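Side-chain contacts in leucine aminopeptidase 1 (Caenorhabditis elegans, PDB 2HC9), which releases N-terminal amino acids, preferably leucine, from peptides with two zinc ions per subunit, and probably acts as a digestive enzyme: residues E284-L289 with Q296-C301; K394-L399 with F476-G481. The protein carries 1 engineered substitution. All blocks are in the same frame, centred on the assembly; numbering follows the deposited sequence.

Interaction 1 (E284-L289 with Q296-C301)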
ATOM      1  N   GLU A 284     -13.512 -37.888   0.266  1.00 16.12           N
ATOM      2  CA  GLU A 284     -12.826 -38.940  -0.481  1.00 19.09           C
ATOM      3  C   GLU A 284     -12.021 -39.884   0.386  1.00 18.18           C
ATOM      4  O   GLU A 284     -11.862 -41.058   0.040  1.00 16.92           O
ATOM      5  CB  GLU A 284     -11.982 -38.355  -1.625  1.00 15.38           C
ATOM      6  CG  GLU A 284     -12.828 -37.513  -2.616  1.00 14.52           C
ATOM      7  CD  GLU A 284     -13.869 -38.341  -3.384  1.00 20.55           C
ATOM      8  OE1 GLU A 284     -13.647 -39.557  -3.567  1.00 15.66           O
ATOM      9  OE2 GLU A 284     -14.882 -37.750  -3.836  1.00 19.24           O
ATOM     10  N   ALA A 285     -11.545 -39.396   1.535  1.00 16.04           N
ATOM     11  CA  ALA A 285     -11.014 -40.300   2.579  1.00 16.37           C
ATOM     12  C   ALA A 285     -12.075 -41.261   3.100  1.00 14.06           C
ATOM     13  O   ALA A 285     -11.808 -42.447   3.250  1.00 16.72           O
ATOM     14  CB  ALA A 285     -10.413 -39.512   3.768  1.00 15.00           C
ATOM     15  N   TYR A 286     -13.254 -40.731   3.418  1.00 13.94           N
ATOM     16  CA  TYR A 286     -14.369 -41.534   3.903  1.00 16.29           C
ATOM     17  C   TYR A 286     -14.679 -42.613   2.868  1.00 17.86           C
ATOM     18  O   TYR A 286     -14.838 -43.781   3.214  1.00 16.22           O
ATOM     19  CB  TYR A 286     -15.579 -40.621   4.115  1.00 16.20           C
ATOM     20  CG  TYR A 286     -16.868 -41.307   4.538  1.00 16.25           C
ATOM     21  CD1 TYR A 286     -17.159 -41.494   5.890  1.00 15.56           C
ATOM     22  CD2 TYR A 286     -17.805 -41.751   3.580  1.00 16.78           C
ATOM     23  CE1 TYR A 286     -18.325 -42.090   6.298  1.00 17.71           C
ATOM     24  CE2 TYR A 286     -19.007 -42.353   3.983  1.00 16.58           C
ATOM     25  CZ  TYR A 286     -19.257 -42.508   5.344  1.00 19.15           C
ATOM     26  OH  TYR A 286     -20.419 -43.098   5.780  1.00 18.90           O
ATOM     27  N   SER A 287     -14.772 -42.208   1.606  1.00 17.33           N
ATOM     28  CA  SER A 287     -15.042 -43.147   0.519  1.00 18.05           C
ATOM     29  C   SER A 287     -14.015 -44.295   0.472  1.00 19.15           C
ATOM     30  O   SER A 287     -14.389 -45.474   0.445  1.00 17.27           O
ATOM     31  CB  SER A 287     -15.084 -42.412  -0.812  1.00 15.96           C
ATOM     32  OG  SER A 287     -15.256 -43.315  -1.904  1.00 18.11           O
ATOM     33  N   ALA A 288     -12.734 -43.958   0.480  1.00 15.13           N
ATOM     34  CA  ALA A 288     -11.675 -45.003   0.402  1.00 19.57           C
ATOM     35  C   ALA A 288     -11.729 -45.971   1.610  1.00 20.88           C
ATOM     36  O   ALA A 288     -11.585 -47.189   1.454  1.00 19.19           O
ATOM     37  CB  ALA A 288     -10.294 -44.345   0.302  1.00 18.74           C
ATOM     38  N   LEU A 289     -11.958 -45.435   2.811  1.00 17.79           N
ATOM     39  CA  LEU A 289     -11.997 -46.261   4.023  1.00 16.53           C
ATOM     40  C   LEU A 289     -13.219 -47.180   4.019  1.00 16.85           C
ATOM     41  O   LEU A 289     -13.120 -48.350   4.382  1.00 19.78           O
ATOM     42  CB  LEU A 289     -12.027 -45.382   5.277  1.00 19.93           C
ATOM     43  CG  LEU A 289     -10.690 -44.646   5.554  1.00 18.51           C
ATOM     44  CD1 LEU A 289     -10.865 -43.504   6.605  1.00 18.24           C
ATOM     45  CD2 LEU A 289      -9.588 -45.611   5.983  1.00 17.18           C
ATOM     46  N   GLN A 296     -15.012 -49.489  12.356  1.00 19.25           N
ATOM     47  CA  GLN A 296     -15.471 -48.571  13.404  1.00 17.11           C
ATOM     48  C   GLN A 296     -16.545 -47.644  12.878  1.00 17.19           C
ATOM     49  O   GLN A 296     -16.770 -47.559  11.684  1.00 19.57           O
ATOM     50  CB  GLN A 296     -14.294 -47.774  13.965  1.00 19.70           C
ATOM     51  CG  GLN A 296     -13.156 -48.643  14.431  1.00 21.69           C
ATOM     52  CD  GLN A 296     -13.560 -49.545  15.585  1.00 28.09           C
ATOM     53  OE1 GLN A 296     -14.183 -49.096  16.553  1.00 26.56           O
ATOM     54  NE2 GLN A 296     -13.239 -50.838  15.468  1.00 29.02           N
ATOM     55  N   THR A 297     -17.239 -46.963  13.776  1.00 18.34           N
ATOM     56  CA  THR A 297     -18.250 -46.044  13.330  1.00 14.95           C
ATOM     57  C   THR A 297     -17.516 -44.808  12.804  1.00 17.86           C
ATOM     58  O   THR A 297     -16.556 -44.329  13.432  1.00 18.59           O
ATOM     59  CB  THR A 297     -19.197 -45.668  14.489  1.00 20.59           C
ATOM     60  OG1 THR A 297     -19.999 -46.816  14.824  1.00 22.24           O
ATOM     61  CG2 THR A 297     -20.110 -44.503  14.094  1.00 19.69           C
ATOM     62  N   LEU A 298     -17.959 -44.321  11.646  1.00 18.61           N
ATOM     63  CA  LEU A 298     -17.241 -43.256  10.925  1.00 17.95           C
ATOM     64  C   LEU A 298     -18.270 -42.318  10.327  1.00 18.90           C
ATOM     65  O   LEU A 298     -19.265 -42.775   9.747  1.00 17.63           O
ATOM     66  CB  LEU A 298     -16.358 -43.834   9.806  1.00 18.14           C
ATOM     67  CG  LEU A 298     -15.490 -42.828   9.032  1.00 18.85           C
ATOM     68  CD1 LEU A 298     -14.444 -42.169   9.973  1.00 16.11           C
ATOM     69  CD2 LEU A 298     -14.807 -43.501   7.809  1.00 19.94           C
ATOM     70  N   HIS A 299     -18.019 -41.009  10.445  1.00 16.87           N
ATOM     71  CA  HIS A 299     -18.930 -40.006   9.868  1.00 17.30           C
ATOM     72  C   HIS A 299     -18.111 -39.001   9.040  1.00 17.99           C
ATOM     73  O   HIS A 299     -17.028 -38.583   9.460  1.00 19.82           O
ATOM     74  CB  HIS A 299     -19.673 -39.226  10.961  1.00 19.21           C
ATOM     75  CG  HIS A 299     -20.306 -40.083  12.023  1.00 22.13           C
ATOM     76  ND1 HIS A 299     -21.590 -40.581  11.911  1.00 17.54           N
ATOM     77  CD2 HIS A 299     -19.847 -40.492  13.232  1.00 21.81           C
ATOM     78  CE1 HIS A 299     -21.891 -41.267  13.004  1.00 24.27           C
ATOM     79  NE2 HIS A 299     -20.847 -41.234  13.819  1.00 20.98           N
ATOM     80  N   ALA A 300     -18.627 -38.623   7.875  1.00 15.68           N
ATOM     81  CA  ALA A 300     -18.102 -37.455   7.138  1.00 15.75           C
ATOM     82  C   ALA A 300     -19.112 -36.332   7.343  1.00 19.68           C
ATOM     83  O   ALA A 300     -20.307 -36.523   7.088  1.00 18.09           O
ATOM     84  CB  ALA A 300     -17.925 -37.779   5.653  1.00 17.73           C
ATOM     85  N   CYS A 301     -18.647 -35.173   7.832  1.00 17.21           N
ATOM     86  CA  CYS A 301     -19.539 -34.045   8.087  1.00 14.26           C
ATOM     87  C   CYS A 301     -19.011 -32.878   7.260  1.00 18.01           C
ATOM     88  O   CYS A 301     -17.915 -32.383   7.526  1.00 16.70           O
ATOM     89  CB  CYS A 301     -19.513 -33.625   9.571  1.00 15.64           C
ATOM     90  SG  CYS A 301     -19.944 -34.963  10.713  1.00 18.41           S
TER
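Y286 and L298 reach for each other with CG swung opposite the backbone nitrogen in both residues (chi1 176° and -176°), one from helix 277-290 and the other from strand 297-307. Extended in this way, the two side chains slide past one another in opposite directions, and the flank of the tyrosine ring, at CD1, lies 3.6 Å from the methyl CD2 of L298. The same methyl is shared with the helix one turn further on: CD1 of L289 comes to 4.1 Å from CD2 of L298, the two leucines crossing at about a right angle.

On the strand, L298 and A300 face the helix while H299 between them turns away, with its ND1 bonded to S237 OG. A300 offers a single methyl, which is enough to reach the ring. Its CB sits 4.2 Å from the centroid of the Y286 ring, 29° off the normal, an off-centre CH-pi contact. The closest pairing of CA atoms, Y286 with A300 at 6.4 Å, is consistent with so short a side chain. The backbone takes part as well: L298 O lies in the plane of the ring at its edge, 3.6 Å from CE1 of Y286.

A tyrosine suits this position because its flat apolar body can lie against the strand while its hydroxyl reaches S202 OG, with which it is hydrogen-bonded. The contact joins helix and following strand of a beta-alpha-beta unit in the catalytic domain, away from the zinc ions. With no hydrogen bond between the two segments, the contact between them is one of van der Waals and CH-pi packing, and the buried phenol group has its polar partner outside them.

Interaction 2 (K394-L399 with F476-G481); sequences KASGDL and FSTLLG
S396 and T478 meet where the end of helix 383-396 comes up against helix 473-480, their CA atoms 6.1 Å apart. T478 was modelled in two conformers, so its details hold for the one described. From S396, CB lies 3.4 Å from OG1 of T478 and 3.8 Å from the methyl CG2, fitting against both branches of the threonine. The next atom, OG, is folded back between the backbone nitrogen and the carbonyl carbon (chi1 58°), which turns it to its own chain. There it accepts a hydrogen bond from D398 N at 3.1 Å, with an N-H...O angle of 158°, and is also hydrogen-bonded to A392 O. It stays 3.8 Å from OG1 of T478, and the two hydroxyls are not bonded to each other; OG1 instead has the same carbonyl, A392 O, as its partner. An alanine here would keep CB but would probably leave D398 N without this acceptor and the turn after the helix less firmly fixed, with the bond to A392 O lost too.

Threonine suits the facing position because it brings two unlike branches: the hydroxyl reaches A392 O, and the methyl CG2 packs 4.3 Å from CB of A395. A395, partly exposed, has only a methyl to meet it, a small apolar group that suits the edge of the contact. Beyond S396 the chain leaves the helix at G397 with a positive phi of 80°, a conformation in which any CB would run into the carbonyl oxygen of S396, so that glycine fits. D398 then turns its carboxylate to R129 in a salt bridge, and its OD2 bonds to the backbone nitrogens of G472 and L475 around the start of helix 473-480. The serine's bond to the nitrogen two residues on makes an ST turn, here placed at the C-terminal end of a helix.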
ATOM      1  N   LYS A 394       4.122 -39.173   7.205  1.00 17.20           N
ATOM      2  CA  LYS A 394       5.364 -39.705   6.659  1.00 15.45           C
ATOM      3  C   LYS A 394       5.083 -40.951   5.812  1.00 16.82           C
ATOM      4  O   LYS A 394       5.629 -41.092   4.722  1.00 18.81           O
ATOM      5  CB  LYS A 394       6.382 -40.015   7.765  1.00 18.95           C
ATOM      6  CG  LYS A 394       7.033 -38.737   8.360  1.00 20.98           C
ATOM      7  CD  LYS A 394       8.192 -39.130   9.271  1.00 28.06           C
ATOM      8  CE  LYS A 394       8.581 -38.024  10.258  1.00 27.94           C
ATOM      9  NZ  LYS A 394       9.130 -36.864   9.557  1.00 29.50           N
ATOM     10  N   ALA A 395       4.200 -41.817   6.309  1.00 19.69           N
ATOM     11  CA  ALA A 395       3.912 -43.079   5.615  1.00 21.70           C
ATOM     12  C   ALA A 395       3.066 -42.874   4.362  1.00 21.49           C
ATOM     13  O   ALA A 395       3.136 -43.685   3.450  1.00 20.99           O
ATOM     14  CB  ALA A 395       3.240 -44.075   6.559  1.00 22.29           C
ATOM     15  N   SER A 396       2.258 -41.809   4.332  1.00 15.77           N
ATOM     16  CA  SER A 396       1.310 -41.554   3.221  1.00 16.84           C
ATOM     17  C   SER A 396       1.880 -40.606   2.185  1.00 18.70           C
ATOM     18  O   SER A 396       1.399 -40.590   1.057  1.00 17.81           O
ATOM     19  CB  SER A 396      -0.000 -40.927   3.735  1.00 15.07           C
ATOM     20  OG  SER A 396       0.250 -39.698   4.427  1.00 18.01           O
ATOM     21  N   GLY A 397       2.873 -39.802   2.568  1.00 17.81           N
ATOM     22  CA  GLY A 397       3.273 -38.645   1.756  1.00 17.06           C
ATOM     23  C   GLY A 397       2.425 -37.376   1.862  1.00 20.90           C
ATOM     24  O   GLY A 397       2.796 -36.349   1.287  1.00 21.36           O
ATOM     25  N   ASP A 398       1.318 -37.427   2.615  1.00 17.69           N
ATOM     26  CA  ASP A 398       0.511 -36.233   2.916  1.00 17.96           C
ATOM     27  C   ASP A 398       1.093 -35.705   4.246  1.00 15.22           C
ATOM     28  O   ASP A 398       0.617 -36.049   5.318  1.00 15.14           O
ATOM     29  CB  ASP A 398      -0.971 -36.606   3.111  1.00 15.45           C
ATOM     30  CG  ASP A 398      -1.727 -36.829   1.794  1.00 14.62           C
ATOM     31  OD1 ASP A 398      -1.136 -36.691   0.684  1.00 16.45           O
ATOM     32  OD2 ASP A 398      -2.927 -37.160   1.874  1.00 15.00           O
ATOM     33  N   LEU A 399       2.163 -34.931   4.160  1.00 17.16           N
ATOM     34  CA  LEU A 399       2.954 -34.556   5.353  1.00 18.47           C
ATOM     35  C   LEU A 399       2.168 -33.727   6.342  1.00 14.51           C
ATOM     36  O   LEU A 399       1.273 -32.961   5.954  1.00 15.43           O
ATOM     37  CB  LEU A 399       4.217 -33.804   4.933  1.00 15.55           C
ATOM     38  CG  LEU A 399       5.228 -34.669   4.160  1.00 19.19           C
ATOM     39  CD1 LEU A 399       6.360 -33.812   3.594  1.00 15.49           C
ATOM     40  CD2 LEU A 399       5.808 -35.702   5.123  1.00 23.25           C
ATOM     41  N   PHE A 476      -5.449 -40.096   5.680  1.00 15.71           N
ATOM     42  CA  PHE A 476      -6.405 -40.798   6.530  1.00 16.25           C
ATOM     43  C   PHE A 476      -6.480 -42.293   6.281  1.00 17.56           C
ATOM     44  O   PHE A 476      -6.841 -43.047   7.165  1.00 16.45           O
ATOM     45  CB  PHE A 476      -7.784 -40.146   6.509  1.00 15.72           C
ATOM     46  CG  PHE A 476      -7.827 -38.885   7.314  1.00 16.67           C
ATOM     47  CD1 PHE A 476      -7.923 -38.948   8.699  1.00 18.38           C
ATOM     48  CD2 PHE A 476      -7.670 -37.645   6.699  1.00 18.01           C
ATOM     49  CE1 PHE A 476      -7.900 -37.774   9.479  1.00 20.91           C
ATOM     50  CE2 PHE A 476      -7.670 -36.463   7.460  1.00 22.49           C
ATOM     51  CZ  PHE A 476      -7.777 -36.533   8.855  1.00 19.69           C
ATOM     52  N   SER A 477      -6.118 -42.712   5.079  1.00 18.02           N
ATOM     53  CA  SER A 477      -5.989 -44.145   4.810  1.00 21.31           C
ATOM     54  C   SER A 477      -4.906 -44.759   5.670  1.00 20.98           C
ATOM     55  O   SER A 477      -5.103 -45.832   6.222  1.00 19.70           O
ATOM     56  CB  SER A 477      -5.671 -44.383   3.334  1.00 20.18           C
ATOM     57  OG  SER A 477      -6.838 -44.092   2.602  1.00 23.99           O
ATOM     58  N   THR A 478      -3.769 -44.073   5.793  1.00 20.50           N
ATOM     59  CA  THR A 478      -2.668 -44.590   6.629  0.50 19.05           C
ATOM     60  C   THR A 478      -2.983 -44.409   8.096  1.00 20.20           C
ATOM     61  O   THR A 478      -2.691 -45.291   8.894  1.00 22.07           O
ATOM     62  CB  THR A 478      -1.226 -44.024   6.330  0.50 19.83           C
ATOM     63  OG1 THR A 478      -1.185 -42.596   6.478  0.50 13.76           O
ATOM     64  CG2 THR A 478      -0.726 -44.436   4.936  0.50 16.54           C
ATOM     65  N   LEU A 479      -3.592 -43.287   8.463  1.00 15.60           N
ATOM     66  CA  LEU A 479      -3.919 -43.047   9.882  1.00 18.60           C
ATOM     67  C   LEU A 479      -4.960 -44.036  10.440  1.00 20.68           C
ATOM     68  O   LEU A 479      -4.800 -44.572  11.561  1.00 20.10           O
ATOM     69  CB  LEU A 479      -4.403 -41.600  10.091  1.00 16.87           C
ATOM     70  CG  LEU A 479      -4.749 -41.212  11.546  1.00 17.36           C
ATOM     71  CD1 LEU A 479      -3.479 -41.257  12.393  1.00 18.40           C
ATOM     72  CD2 LEU A 479      -5.343 -39.805  11.558  1.00 16.97           C
ATOM     73  N   LEU A 480      -6.014 -44.271   9.661  1.00 15.76           N
ATOM     74  CA  LEU A 480      -7.159 -45.056  10.126  1.00 17.96           C
ATOM     75  C   LEU A 480      -7.255 -46.425   9.434  1.00 21.65           C
ATOM     76  O   LEU A 480      -8.203 -47.179   9.663  1.00 17.33           O
ATOM     77  CB  LEU A 480      -8.461 -44.284   9.929  1.00 17.84           C
ATOM     78  CG  LEU A 480      -8.530 -42.872  10.547  1.00 15.94           C
ATOM     79  CD1 LEU A 480      -9.848 -42.199  10.178  1.00 17.05           C
ATOM     80  CD2 LEU A 480      -8.431 -43.012  12.089  1.00 16.97           C
ATOM     81  N   GLY A 481      -6.276 -46.733   8.590  1.00 23.04           N
ATOM     82  CA  GLY A 481      -6.281 -47.985   7.813  1.00 23.35           C
ATOM     83  C   GLY A 481      -6.193 -49.267   8.630  1.00 23.67           C
ATOM     84  O   GLY A 481      -6.550 -50.335   8.137  1.00 22.17           O
TER

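In the fold
Interaction 1 is wholly buried and joins helix 277-290 to a strand of the catalytic domain's sheet, whereas interaction 2 is smaller and partly buried, between two helices, with A395 and T478 partly exposed. They share no helix or strand, yet they touch: A285 and L289 of helix 277-290 pack against F476, S477 and L480 of helix 473-480. That helix thus touches the helices of both contacts, meeting helix 383-396 through T478 and L479 among others. The chemistry follows the setting: an aromatic ring and aliphatic side chains against the sheet, and small side chains whose hydroxyls bond to backbone groups where a helix ends.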